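Local coordinates for molybdopterin-guanine dinucleotide biosynthesis protein B (Bacillus subtilis subsp. spizizenii, PDB 4OYH), which probably binds GTP, with weak intrinsic GTPase activity, and may act as an adapter in making and using the molybdopterin guanine dinucleotide cofactor, at residues R29-A34 / L41-H46; P11-V16 / D165-Q170; A70-V75 / L81-R86; W89-L94 / K112-P117; K118-S123 / E129-V134. The protein carries 2 engineered substitutions. One frame throughout, in Å; residues are numbered along the deposited sequence.

Contact 1 of 5, residues R29-A34 / L41-H46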
# COMPACT_ATOMS: atom_id res chain seq x y z
N ARG A 29 18.36 3.73 12.17
CA ARG A 29 19.68 3.13 12.24
C ARG A 29 19.71 1.70 11.72
O ARG A 29 20.57 1.34 10.92
CB ARG A 29 20.21 3.17 13.66
CG ARG A 29 21.47 3.97 13.82
CD ARG A 29 21.20 5.47 13.74
NE ARG A 29 21.84 6.22 14.83
CZ ARG A 29 21.63 6.01 16.13
NH1 ARG A 29 20.79 5.07 16.56
NH2 ARG A 29 22.27 6.76 17.02
N ILE A 30 18.74 0.89 12.11
CA ILE A 30 18.68 -0.48 11.61
C ILE A 30 18.41 -0.58 10.12
O ILE A 30 18.99 -1.43 9.44
CB ILE A 30 17.58 -1.26 12.30
CG1 ILE A 30 17.83 -1.33 13.81
CG2 ILE A 30 17.44 -2.65 11.65
CD1 ILE A 30 16.57 -1.68 14.60
N LEU A 31 17.49 0.22 9.62
CA LEU A 31 17.17 0.13 8.20
C LEU A 31 18.33 0.62 7.31
O LEU A 31 18.62 -0.00 6.28
CB LEU A 31 15.91 0.91 7.88
CG LEU A 31 14.65 0.33 8.51
CD1 LEU A 31 13.46 1.27 8.28
CD2 LEU A 31 14.36 -1.07 7.96
N GLU A 32 19.00 1.70 7.72
CA GLU A 32 20.16 2.23 7.00
C GLU A 32 21.19 1.12 6.87
O GLU A 32 21.62 0.77 5.78
CB GLU A 32 20.75 3.46 7.71
CG GLU A 32 19.87 4.75 7.63
CD GLU A 32 20.00 5.72 8.83
OE1 GLU A 32 19.38 6.82 8.80
OE2 GLU A 32 20.69 5.40 9.81
N LYS A 33 21.53 0.50 8.00
CA LYS A 33 22.53 -0.54 7.96
C LYS A 33 22.06 -1.79 7.19
O LYS A 33 22.90 -2.50 6.67
CB LYS A 33 22.96 -0.93 9.37
CG LYS A 33 24.38 -1.50 9.40
CD LYS A 33 25.05 -1.34 10.75
CE LYS A 33 26.51 -1.81 10.72
NZ LYS A 33 27.10 -2.08 12.07
N ALA A 34 20.76 -2.04 7.08
CA ALA A 34 20.28 -3.16 6.27
C ALA A 34 20.38 -2.91 4.74
O ALA A 34 20.57 -3.85 3.96
CB ALA A 34 18.84 -3.50 6.63
N LEU A 41 14.47 -6.08 3.61
CA LEU A 41 13.79 -6.05 4.87
C LEU A 41 12.66 -5.03 4.82
O LEU A 41 12.84 -3.92 4.35
CB LEU A 41 14.80 -5.73 5.97
CG LEU A 41 14.34 -5.20 7.34
CD1 LEU A 41 13.75 -6.26 8.26
CD2 LEU A 41 15.52 -4.59 7.96
N GLY A 42 11.48 -5.44 5.27
CA GLY A 42 10.31 -4.60 5.29
C GLY A 42 10.18 -3.91 6.63
O GLY A 42 10.86 -4.24 7.57
N CYS A 43 9.29 -2.94 6.70
CA CYS A 43 9.05 -2.19 7.91
C CYS A 43 7.56 -1.96 8.07
O CYS A 43 6.82 -1.65 7.12
CB CYS A 43 9.80 -0.85 7.89
SG CYS A 43 10.12 -0.28 9.56
N LEU A 44 7.09 -2.18 9.28
CA LEU A 44 5.66 -2.07 9.59
C LEU A 44 5.49 -1.40 10.95
O LEU A 44 6.12 -1.74 11.98
CB LEU A 44 4.99 -3.43 9.54
CG LEU A 44 3.52 -3.43 10.00
CD1 LEU A 44 2.66 -2.73 9.00
CD2 LEU A 44 2.98 -4.85 10.25
N LYS A 45 4.68 -0.36 10.90
CA LYS A 45 4.38 0.46 12.07
C LYS A 45 2.92 0.29 12.38
O LYS A 45 2.09 0.48 11.49
CB LYS A 45 4.72 1.94 11.79
CG LYS A 45 4.17 2.89 12.83
CD LYS A 45 4.72 4.30 12.65
CE LYS A 45 4.06 5.29 13.59
NZ LYS A 45 3.68 6.56 12.88
N HIS A 46 2.61 -0.12 13.61
CA HIS A 46 1.22 -0.06 14.11
C HIS A 46 0.86 1.35 14.56
O HIS A 46 1.67 2.03 15.21
CB HIS A 46 1.02 -1.02 15.27
CG HIS A 46 -0.41 -1.27 15.62
ND1 HIS A 46 -1.39 -1.50 14.67
CD2 HIS A 46 -1.03 -1.34 16.82
CE1 HIS A 46 -2.55 -1.69 15.27
NE2 HIS A 46 -2.36 -1.60 16.58
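Helix residues 29-34 run back against strand 41-46, which carries Leu41 and Cys43 up to Leu31 and Ala34. The short axes approach to 9.9 Å, with their N-to-C directions 161° apart, so the two elements are nearly antiparallel. Near the turn that joins helix to strand, Ala34 CA and Leu41 CA are 7.2 Å apart, the nearest CA pair. No hydrogen bond links the segments, and the contact rests on four buried side chains. Leu31 places its two methyl groups on different partners. Its CG lies anti to the carbonyl carbon (chi1 -66°), and the fork then sends CD2 to Leu41 CD2 at 3.7 Å and CD1 to Cys43 SG at 3.9 Å. Leu31 and Leu41 meet at about a right angle, branch against branch. Leu41 CD2 also meets Ala34 CB at 3.7 Å, so a single methyl group is shared by two helix residues one turn apart. Strand 12-16, helix 23-35 and strand 41-46 form a beta-alpha-beta crossover between parallel strands, with strand 105-109 lying between them in the sheet, consistent with membership of the P-loop NTPase clan. Helix 23-35 is the one that follows the putative GTP-binding loop. Ile30 turns to Leu107 and Val164, and Leu41 also touches Leu171 of the C-terminal helix. Strand 41-46 is the outer strand of the chain's own sheet, and residues 43-46 pair there with a parallel strand of the second subunit; Gln66 of that subunit packs on both Leu31 and Cys43.

Contact 2 of 5, residues P11-V16 / D165-Q170. Engineered in segment 165-170: Leu166 (natural residue Phe).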
# COMPACT_ATOMS: atom_id res chain seq x y z
N PRO A 11 12.24 -14.27 9.15
CA PRO A 11 12.63 -13.63 10.42
C PRO A 11 11.90 -12.30 10.69
O PRO A 11 11.61 -11.55 9.76
CB PRO A 11 14.13 -13.38 10.26
CG PRO A 11 14.56 -14.15 9.02
CD PRO A 11 13.35 -14.28 8.17
N ILE A 12 11.62 -12.06 11.97
CA ILE A 12 10.80 -10.98 12.47
C ILE A 12 11.40 -10.46 13.77
O ILE A 12 11.63 -11.20 14.70
CB ILE A 12 9.35 -11.43 12.72
CG1 ILE A 12 8.75 -11.98 11.43
CG2 ILE A 12 8.49 -10.28 13.28
CD1 ILE A 12 7.26 -12.30 11.49
N VAL A 13 11.67 -9.18 13.81
CA VAL A 13 11.93 -8.53 15.07
C VAL A 13 11.06 -7.32 15.25
O VAL A 13 10.77 -6.56 14.31
CB VAL A 13 13.38 -8.14 15.19
CG1 VAL A 13 13.65 -7.60 16.57
CG2 VAL A 13 14.25 -9.35 14.94
N GLN A 14 10.63 -7.14 16.49
CA GLN A 14 9.85 -5.97 16.82
C GLN A 14 10.61 -4.97 17.71
O GLN A 14 11.55 -5.31 18.44
CB GLN A 14 8.55 -6.37 17.50
CG GLN A 14 7.78 -7.47 16.90
CD GLN A 14 6.54 -7.82 17.72
OE1 GLN A 14 6.31 -8.98 18.08
NE2 GLN A 14 5.72 -6.83 17.98
N VAL A 15 10.17 -3.74 17.63
CA VAL A 15 10.58 -2.67 18.54
C VAL A 15 9.35 -2.07 19.24
O VAL A 15 8.41 -1.62 18.58
CB VAL A 15 11.32 -1.56 17.81
CG1 VAL A 15 11.74 -0.50 18.81
CG2 VAL A 15 12.52 -2.15 17.10
N VAL A 16 9.36 -2.13 20.56
CA VAL A 16 8.27 -1.65 21.38
C VAL A 16 8.82 -0.73 22.46
O VAL A 16 9.94 -0.89 22.91
CB VAL A 16 7.46 -2.79 22.02
CG1 VAL A 16 7.01 -3.75 20.99
CG2 VAL A 16 8.20 -3.45 23.11
N ASP A 165 23.17 -4.01 15.75
CA ASP A 165 23.80 -5.21 15.16
C ASP A 165 23.13 -6.48 15.69
O ASP A 165 23.02 -7.49 14.98
CB ASP A 165 25.31 -5.27 15.46
CG ASP A 165 26.16 -4.33 14.57
OD1 ASP A 165 25.66 -3.82 13.54
OD2 ASP A 165 27.35 -4.10 14.91
N LEU A 166 22.65 -6.43 16.93
CA LEU A 166 21.96 -7.55 17.51
C LEU A 166 20.67 -7.73 16.73
O LEU A 166 20.26 -8.84 16.47
CB LEU A 166 21.70 -7.33 19.01
CG LEU A 166 20.89 -8.40 19.74
CD1 LEU A 166 21.18 -8.36 21.20
CD2 LEU A 166 19.40 -8.21 19.60
N VAL A 167 20.03 -6.66 16.32
CA VAL A 167 18.76 -6.84 15.64
C VAL A 167 18.98 -7.43 14.26
O VAL A 167 18.21 -8.27 13.81
CB VAL A 167 17.98 -5.53 15.53
CG1 VAL A 167 16.71 -5.74 14.72
CG2 VAL A 167 17.61 -5.02 16.90
N LEU A 168 20.05 -7.00 13.60
CA LEU A 168 20.30 -7.42 12.24
C LEU A 168 20.70 -8.86 12.17
O LEU A 168 20.40 -9.58 11.20
CB LEU A 168 21.38 -6.53 11.62
CG LEU A 168 20.87 -5.14 11.27
CD1 LEU A 168 21.98 -4.12 11.22
CD2 LEU A 168 20.18 -5.20 9.96
N SER A 169 21.36 -9.33 13.21
CA SER A 169 21.80 -10.71 13.20
C SER A 169 20.56 -11.58 13.33
O SER A 169 20.51 -12.67 12.75
CB SER A 169 22.84 -11.00 14.30
OG SER A 169 22.22 -11.36 15.53
N GLN A 170 19.55 -11.09 14.05
CA GLN A 170 18.34 -11.90 14.23
C GLN A 170 17.52 -11.84 12.96
O GLN A 170 16.82 -12.78 12.63
CB GLN A 170 17.48 -11.43 15.42
CG GLN A 170 18.22 -11.29 16.75
CD GLN A 170 18.90 -12.55 17.17
OE1 GLN A 170 18.27 -13.56 17.46
NE2 GLN A 170 20.21 -12.51 17.20
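Ser169 OG, next to the contact residue Gln170 whose carbonyl oxygen meets Pro11, is engaged in two weak hydrogen bonds. It donates to the backbone oxygen of Leu166, Ser169 OG to Leu166 O being 3.3 Å, and accepts from Gln170 NE2 at 2.9 Å, where the N-H...O angle of 129° is far from straight. Leu166 is an engineered residue, phenylalanine in the natural sequence, and takes part through its backbone alone. The Gln170 chain bends at its second torsion (chi2 -56°), which folds the amide back over the helix toward Ser169 while leaving CB on the strand side. That CB touches Val13 CG2 at 3.9 Å. The other methyl of Val13, CG1, is anti to the backbone N (chi1 -174°) and meets Val167 CG1 at 4.0 Å. Val13 thus divides its branches between two residues of the helix three positions apart, and both side-chain pairs meet at an oblique angle. Just before the strand, Pro11 CB lies 3.6 Å from Gln170 O. In the fold this is the C-terminal helix 161-171 packing on strand 12-16, an inner strand of the parallel sheet. Val15, on the same strand, turns to Lys23 and Ile27, so helix 23-35 lies on that face too, and the two helices are joined by a salt bridge between Lys33 and Asp165. Gln14 faces the other way, where its amide bonds to the carbonyl of Phe111. Val167 reaches further to Phe26 and Val119.

Contact 3 of 5, residues A70-V75 / L81-R86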
# COMPACT_ATOMS: atom_id res chain seq x y z
N ALA A 70 -14.19 4.00 -2.51
CA ALA A 70 -13.72 2.58 -2.46
C ALA A 70 -12.70 2.21 -1.36
O ALA A 70 -12.11 3.08 -0.71
CB ALA A 70 -13.13 2.21 -3.80
N ASP A 71 -12.49 0.89 -1.22
CA ASP A 71 -11.78 0.21 -0.10
C ASP A 71 -10.31 -0.09 -0.27
O ASP A 71 -9.51 0.02 0.68
CB ASP A 71 -12.44 -1.16 0.14
CG ASP A 71 -12.42 -2.05 -1.13
OD1 ASP A 71 -12.28 -1.49 -2.25
OD2 ASP A 71 -12.54 -3.30 -1.02
N VAL A 72 -9.98 -0.57 -1.46
CA VAL A 72 -8.62 -0.86 -1.87
C VAL A 72 -8.31 0.02 -3.08
O VAL A 72 -8.86 -0.18 -4.16
CB VAL A 72 -8.47 -2.34 -2.20
CG1 VAL A 72 -7.05 -2.70 -2.64
CG2 VAL A 72 -8.91 -3.16 -0.99
N THR A 73 -7.45 1.01 -2.88
CA THR A 73 -7.08 1.96 -3.96
C THR A 73 -5.57 2.16 -4.02
O THR A 73 -4.89 2.08 -3.01
CB THR A 73 -7.73 3.39 -3.76
OG1 THR A 73 -7.13 4.02 -2.64
CG2 THR A 73 -9.23 3.35 -3.55
N ALA A 74 -5.04 2.48 -5.20
CA ALA A 74 -3.59 2.64 -5.35
C ALA A 74 -3.13 3.49 -6.54
O ALA A 74 -3.85 3.69 -7.54
CB ALA A 74 -2.94 1.29 -5.43
N VAL A 75 -1.90 4.00 -6.40
CA VAL A 75 -1.19 4.68 -7.48
C VAL A 75 0.14 4.01 -7.72
O VAL A 75 0.86 3.71 -6.77
CB VAL A 75 -0.93 6.15 -7.18
CG1 VAL A 75 -0.39 6.85 -8.44
CG2 VAL A 75 -2.17 6.79 -6.74
N LEU A 81 4.68 1.68 -5.72
CA LEU A 81 3.28 1.50 -5.46
C LEU A 81 2.95 2.23 -4.19
O LEU A 81 3.69 2.13 -3.21
CB LEU A 81 2.94 0.01 -5.33
CG LEU A 81 1.52 -0.34 -4.90
CD1 LEU A 81 0.56 0.02 -5.97
CD2 LEU A 81 1.43 -1.82 -4.61
N GLN A 82 1.88 3.02 -4.23
CA GLN A 82 1.33 3.66 -3.04
C GLN A 82 -0.07 3.15 -2.91
O GLN A 82 -0.94 3.37 -3.75
CB GLN A 82 1.36 5.19 -3.14
CG GLN A 82 1.94 5.87 -1.92
CD GLN A 82 3.24 6.61 -2.18
OE1 GLN A 82 4.30 6.01 -2.34
NE2 GLN A 82 3.16 7.94 -2.20
N LEU A 83 -0.28 2.39 -1.86
CA LEU A 83 -1.51 1.62 -1.71
C LEU A 83 -2.19 1.92 -0.38
O LEU A 83 -1.56 1.94 0.67
CB LEU A 83 -1.15 0.12 -1.86
CG LEU A 83 -2.15 -1.03 -1.75
CD1 LEU A 83 -2.47 -1.28 -0.32
CD2 LEU A 83 -3.41 -0.84 -2.50
N THR A 84 -3.49 2.12 -0.44
CA THR A 84 -4.35 2.20 0.75
C THR A 84 -5.44 1.09 0.72
O THR A 84 -6.20 0.98 -0.24
CB THR A 84 -5.07 3.55 0.86
OG1 THR A 84 -5.93 3.67 -0.28
CG2 THR A 84 -4.11 4.72 0.83
N ALA A 85 -5.55 0.33 1.80
CA ALA A 85 -6.43 -0.84 1.81
C ALA A 85 -7.19 -0.98 3.11
O ALA A 85 -6.60 -1.33 4.10
CB ALA A 85 -5.63 -2.10 1.57
N ARG A 86 -8.50 -0.72 3.06
CA ARG A 86 -9.41 -0.90 4.19
C ARG A 86 -9.88 -2.35 4.36
O ARG A 86 -10.81 -2.78 3.70
CB ARG A 86 -10.63 0.01 4.02
CG ARG A 86 -10.47 1.38 4.60
CD ARG A 86 -11.52 2.42 4.15
NE ARG A 86 -11.07 3.74 4.59
CZ ARG A 86 -11.06 4.13 5.87
NH1 ARG A 86 -11.54 3.32 6.82
NH2 ARG A 86 -10.58 5.33 6.19
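Thr73 and Thr84 stand opposite each other as a hydrogen-bonded pair of an antiparallel ladder, their side chains meeting at a slant on the face shared with Val75 and Gln82. Each has OG1 between the backbone N and the carbonyl carbon (chi1 69° and 63°), a matching choice that brings Thr73 OG1 to 2.7 Å from Thr84 OG1. Thr84 OG1 also donates weakly to Thr73 O, and Thr73 OG1 is hydrogen-bonded to Asp63. Between the same residues Thr73 N to Thr84 O and Thr84 N to Thr73 O both measure 2.9 Å. On the other face the groups are apolar. Leu83 CD2 sits between Ala74 CB (3.7 Å) and Val72 CG1 (4.1 Å), while Leu81 CD1, from two residues earlier on the same strand, reaches Ala74 CB at 3.8 Å. Val72 and Ala85 are a non-hydrogen-bonded pair. Where the ladder ends, Arg86 N donates to Asp71 O at 2.7 Å, a nearly straight bond (174°), and the Asp71 carboxylate forms a salt bridge with Arg87. These strands form the hairpin 72-77/80-86, which stands away from the main sheet of its own chain, both strands pairing with strands of the second subunit. The chemistry therefore splits by face: threonine hydroxyls, with Asp63 close by, beside Val75 and Gln82 on one, and alanine, valine and leucine side chains on the other, where Ala74 and Leu81 pack on Tyr98 and Leu97 of that subunit.

Contact 4 of 5, residues W89-L94 / K112-P117. With SO4 (sulfate ion), chain G.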
# COMPACT_ATOMS: atom_id res chain seq x y z
N TRP A 89 -7.61 -5.91 9.20
CA TRP A 89 -6.21 -6.30 9.33
C TRP A 89 -5.91 -6.81 10.72
O TRP A 89 -6.29 -6.18 11.69
CB TRP A 89 -5.28 -5.12 9.06
CG TRP A 89 -5.30 -4.68 7.65
CD1 TRP A 89 -5.83 -3.52 7.15
CD2 TRP A 89 -4.77 -5.39 6.55
NE1 TRP A 89 -5.66 -3.48 5.81
CE2 TRP A 89 -5.01 -4.62 5.41
CE3 TRP A 89 -4.11 -6.62 6.41
CZ2 TRP A 89 -4.60 -5.03 4.13
CZ3 TRP A 89 -3.71 -7.02 5.13
CH2 TRP A 89 -3.96 -6.23 4.02
N ASP A 90 -5.21 -7.93 10.79
CA ASP A 90 -4.51 -8.29 11.98
C ASP A 90 -3.09 -8.59 11.52
O ASP A 90 -2.83 -8.59 10.33
CB ASP A 90 -5.16 -9.48 12.70
CG ASP A 90 -5.60 -10.59 11.77
OD1 ASP A 90 -4.74 -11.21 11.10
OD2 ASP A 90 -6.81 -10.87 11.73
N LEU A 91 -2.19 -8.81 12.48
CA LEU A 91 -0.77 -8.87 12.25
C LEU A 91 -0.40 -10.02 11.35
O LEU A 91 0.50 -9.90 10.53
CB LEU A 91 -0.01 -8.98 13.56
CG LEU A 91 1.51 -9.05 13.40
CD1 LEU A 91 2.05 -7.96 12.45
CD2 LEU A 91 2.19 -8.92 14.77
N THR A 92 -1.12 -11.13 11.49
CA THR A 92 -0.88 -12.32 10.68
C THR A 92 -1.06 -12.07 9.18
O THR A 92 -0.21 -12.44 8.36
CB THR A 92 -1.84 -13.44 11.11
OG1 THR A 92 -1.31 -14.05 12.29
CG2 THR A 92 -1.99 -14.49 10.06
N ARG A 93 -2.18 -11.46 8.83
CA ARG A 93 -2.44 -11.08 7.46
C ARG A 93 -1.46 -10.02 6.96
O ARG A 93 -1.08 -10.04 5.78
CB ARG A 93 -3.87 -10.58 7.34
CG ARG A 93 -4.86 -11.75 7.33
CD ARG A 93 -6.26 -11.28 7.07
NE ARG A 93 -6.99 -11.03 8.31
CZ ARG A 93 -7.96 -11.80 8.80
NH1 ARG A 93 -8.35 -12.91 8.15
NH2 ARG A 93 -8.55 -11.47 9.94
N LEU A 94 -1.02 -9.11 7.83
CA LEU A 94 -0.04 -8.12 7.37
C LEU A 94 1.27 -8.83 7.05
O LEU A 94 1.92 -8.47 6.09
CB LEU A 94 0.18 -7.00 8.39
CG LEU A 94 -1.08 -6.13 8.60
CD1 LEU A 94 -1.03 -5.48 9.95
CD2 LEU A 94 -1.24 -5.08 7.50
N LYS A 112 2.87 -4.78 20.55
CA LYS A 112 3.43 -5.42 21.78
C LYS A 112 2.90 -6.82 22.10
O LYS A 112 3.54 -7.59 22.82
CB LYS A 112 3.09 -4.60 22.99
CG LYS A 112 3.44 -3.12 22.93
CD LYS A 112 2.88 -2.40 24.11
CE LYS A 112 1.48 -2.78 24.38
NZ LYS A 112 1.51 -3.44 25.72
N LYS A 113 1.69 -7.10 21.63
CA LYS A 113 0.93 -8.28 22.00
C LYS A 113 1.36 -9.47 21.18
O LYS A 113 1.03 -10.59 21.52
CB LYS A 113 -0.56 -8.02 21.77
CG LYS A 113 -0.94 -7.77 20.27
CD LYS A 113 -1.31 -6.30 19.91
CE LYS A 113 -2.29 -6.26 18.70
NZ LYS A 113 -3.22 -5.09 18.65
N ALA A 114 2.03 -9.20 20.07
CA ALA A 114 2.50 -10.27 19.18
C ALA A 114 3.57 -11.10 19.88
O ALA A 114 4.26 -10.59 20.76
CB ALA A 114 3.07 -9.68 17.82
N PRO A 115 3.70 -12.37 19.47
CA PRO A 115 4.69 -13.36 19.94
C PRO A 115 6.13 -13.21 19.43
O PRO A 115 6.99 -13.97 19.84
CB PRO A 115 4.13 -14.67 19.42
CG PRO A 115 3.37 -14.26 18.16
CD PRO A 115 2.74 -12.97 18.53
N TYR A 116 6.42 -12.26 18.55
CA TYR A 116 7.73 -12.30 17.89
C TYR A 116 8.78 -11.70 18.75
O TYR A 116 8.48 -10.98 19.70
CB TYR A 116 7.65 -11.63 16.53
CG TYR A 116 6.55 -12.24 15.73
CD1 TYR A 116 6.72 -13.50 15.14
CD2 TYR A 116 5.32 -11.62 15.64
CE1 TYR A 116 5.68 -14.11 14.45
CE2 TYR A 116 4.27 -12.21 14.94
CZ TYR A 116 4.47 -13.47 14.34
OH TYR A 116 3.45 -14.06 13.64
N PRO A 117 10.03 -12.06 18.49
CA PRO A 117 11.09 -11.53 19.34
C PRO A 117 11.06 -10.01 19.29
O PRO A 117 10.72 -9.48 18.26
CB PRO A 117 12.37 -12.08 18.73
CG PRO A 117 11.94 -13.19 17.82
CD PRO A 117 10.55 -12.86 17.38
S SO4 G . 0.78 -1.48 20.36
O1 SO4 G . -0.55 -1.73 19.82
O2 SO4 G . 1.62 -0.79 19.39
O3 SO4 G . 0.69 -0.66 21.56
O4 SO4 G . 1.34 -2.78 20.69
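Leu91 meets Ala114 and Tyr116 with the end of its side chain, and the path there can be followed atom by atom. CB points toward residues 112-117, and CG, anti to the backbone N (chi1 -180°), continues in that direction to 4.5 Å from Tyr116 CE2. The fork then separates. CD1 turns to strand 41-46, where it lies 3.9 Å from Leu44 CD2, and CD2 makes the contact proper. Leu91 CD2 lies 3.3 Å from Ala114 CB, shorter than a normal methyl contact and so doubtful in its exact value, and reaches Tyr116 CE2 at 3.9 Å. It comes to the tyrosine ring at the edge, near the ring plane, and the two side chains slide past each other in opposite directions. One face of that ring is occupied by Pro115 CG, 3.9 Å above the plane and offset toward the rim. The first turn of helix 91-100 thus abuts the loop that leads from strand 105-109 to strand 118-122. Those two strands flank strand 12-16 in the sheet, and the loop passes over it with Ala114 on Gln14 and Tyr116 on Ile12. Asp90 caps the helix start with a weak bond from Arg93 N to its OD1, and its OD2 forms a salt bridge with Arg93 NH2 at 2.6 Å. At the other end of the loop, Lys112 N bonds to O4 of a sulfate ion that probably comes from the crystallisation liquor; the modelled 2.5 Å is implausibly short and its exact value is doubtful. Phe111 packs on Leu91 and Leu94.

Contact 5 of 5, residues K118-S123 / E129-V134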
# COMPACT_ATOMS: atom_id res chain seq x y z
N LYS A 118 11.43 -9.32 20.36
CA LYS A 118 11.27 -7.89 20.34
C LYS A 118 12.30 -7.24 21.19
O LYS A 118 12.83 -7.83 22.10
CB LYS A 118 9.89 -7.50 20.79
CG LYS A 118 9.34 -8.25 21.96
CD LYS A 118 7.88 -7.93 22.13
CE LYS A 118 7.00 -8.54 21.07
NZ LYS A 118 6.59 -9.95 21.37
N VAL A 119 12.63 -6.02 20.81
CA VAL A 119 13.55 -5.21 21.57
C VAL A 119 12.68 -4.15 22.27
O VAL A 119 11.76 -3.59 21.66
CB VAL A 119 14.63 -4.63 20.63
CG1 VAL A 119 15.27 -3.40 21.21
CG2 VAL A 119 15.67 -5.72 20.34
N VAL A 120 12.90 -3.97 23.57
CA VAL A 120 12.09 -3.05 24.38
C VAL A 120 12.95 -1.85 24.72
O VAL A 120 14.05 -2.03 25.23
CB VAL A 120 11.56 -3.72 25.69
CG1 VAL A 120 10.81 -2.72 26.57
CG2 VAL A 120 10.67 -4.88 25.38
N ILE A 121 12.48 -0.67 24.36
CA ILE A 121 13.07 0.62 24.75
C ILE A 121 12.36 1.17 26.00
O ILE A 121 11.15 1.34 26.00
CB ILE A 121 12.93 1.70 23.71
CG1 ILE A 121 12.99 1.15 22.29
CG2 ILE A 121 13.96 2.80 23.96
CD1 ILE A 121 14.25 0.53 21.92
N LEU A 122 13.13 1.38 27.06
CA LEU A 122 12.65 1.98 28.31
C LEU A 122 13.12 3.42 28.44
O LEU A 122 14.32 3.69 28.35
CB LEU A 122 13.16 1.18 29.50
CG LEU A 122 12.27 0.06 30.04
CD1 LEU A 122 11.14 -0.27 29.12
CD2 LEU A 122 13.09 -1.13 30.28
N SER A 123 12.18 4.34 28.61
CA SER A 123 12.55 5.71 28.99
C SER A 123 12.84 5.74 30.49
O SER A 123 13.72 6.47 30.93
CB SER A 123 11.45 6.72 28.62
OG SER A 123 10.29 6.57 29.44
N GLU A 129 7.06 -2.31 33.15
CA GLU A 129 5.85 -2.87 33.73
C GLU A 129 4.67 -2.79 32.80
O GLU A 129 4.11 -3.82 32.44
CB GLU A 129 5.52 -2.15 35.04
CG GLU A 129 6.12 -2.83 36.26
CD GLU A 129 7.55 -3.27 36.04
OE1 GLU A 129 7.81 -4.48 36.15
OE2 GLU A 129 8.42 -2.40 35.76
N ALA A 130 4.27 -1.59 32.42
CA ALA A 130 3.15 -1.44 31.50
C ALA A 130 3.43 -2.08 30.11
O ALA A 130 2.49 -2.44 29.39
CB ALA A 130 2.80 0.02 31.34
N LEU A 131 4.70 -2.22 29.75
CA LEU A 131 5.04 -2.91 28.50
C LEU A 131 5.11 -4.40 28.87
O LEU A 131 6.15 -4.93 29.24
CB LEU A 131 6.35 -2.39 27.89
CG LEU A 131 6.39 -0.87 27.73
CD1 LEU A 131 7.81 -0.36 27.55
CD2 LEU A 131 5.49 -0.42 26.58
N LYS A 132 3.95 -5.03 28.82
CA LYS A 132 3.76 -6.40 29.23
C LYS A 132 3.87 -7.26 27.96
O LYS A 132 3.05 -7.11 27.05
CB LYS A 132 2.39 -6.55 29.93
CG LYS A 132 2.16 -7.84 30.72
CD LYS A 132 1.94 -9.07 29.81
CE LYS A 132 3.04 -10.15 29.96
NZ LYS A 132 3.22 -11.06 28.78
N THR A 133 4.85 -8.14 27.88
CA THR A 133 4.97 -8.93 26.65
C THR A 133 6.03 -10.02 26.67
O THR A 133 6.94 -10.03 27.50
CB THR A 133 5.28 -8.03 25.42
OG1 THR A 133 5.13 -8.78 24.20
CG2 THR A 133 6.68 -7.42 25.51
N VAL A 134 5.91 -10.90 25.69
CA VAL A 134 6.77 -12.07 25.57
C VAL A 134 7.79 -11.92 24.45
O VAL A 134 7.66 -11.10 23.53
CB VAL A 134 5.93 -13.36 25.32
CG1 VAL A 134 4.84 -13.48 26.38
CG2 VAL A 134 5.30 -13.34 23.96
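A mixed polar and apolar contact joins strand 118-122 to the chain that returns past it, Lys118 meeting Thr133 and Val134, and Leu131 meeting Val120 and Leu122. The end-to-end directions of residues 118-122 and 131-134 are 153° apart. Lys118 NZ donates to Val134 O at 2.7 Å, with the donor tilted 20° from the carbonyl plane, and more weakly to Thr133 OG1 at 3.4 Å. The same nitrogen is hydrogen-bonded to the carbonyls of Ala114 and Tyr116, so several oxygens gather round a buried ammonium group, which they would be expected to stabilise in its charged form. The lysine reaches them by bending about its CG-CD and CD-CE bonds, and its CD rests 3.6 Å from Thr133 CG2. The main partner of Thr133 OG1 is Lys112 O, at a modelled distance too short to be exact. These elements belong to the beta-alpha-beta unit of strand 118-122, helix 127-130 and strand 136-141, in which Leu131 is the centre of an inverse gamma turn just after the short helix. From that turn Leu131 CD1 meets Leu122 CD1 at 3.7 Å and Val120 CG1 at 3.9 Å, both pairs sliding past each other in opposite directions. Leu131 also lies against Phe18, while Ile121, pointing to the other side of the strand, touches Ser21 in the loop assigned to GTP binding by similarity.

Overall arrangement
From the N terminus, strand 12-16 enters contact 2, whose partner is the last helix, so contact 2 closes a loop spanning nearly the whole modelled chain. Inside it lie the other four in series, with no crossings. Contact 1 closes first, joining helix 23-35 to strand 41-46. Contact 3 closes the hairpin about 22 Å away, measured between centres, and contact 4 follows along the chain, joining helix 91-100 to the loop before strand 118-122. Contact 5 begins where that loop ends. Contact 2 touches contact 1 through helix 161-171, and contacts 4 and 5 through strand 12-16, while contacts 1, 3 and 4 also reach the second subunit.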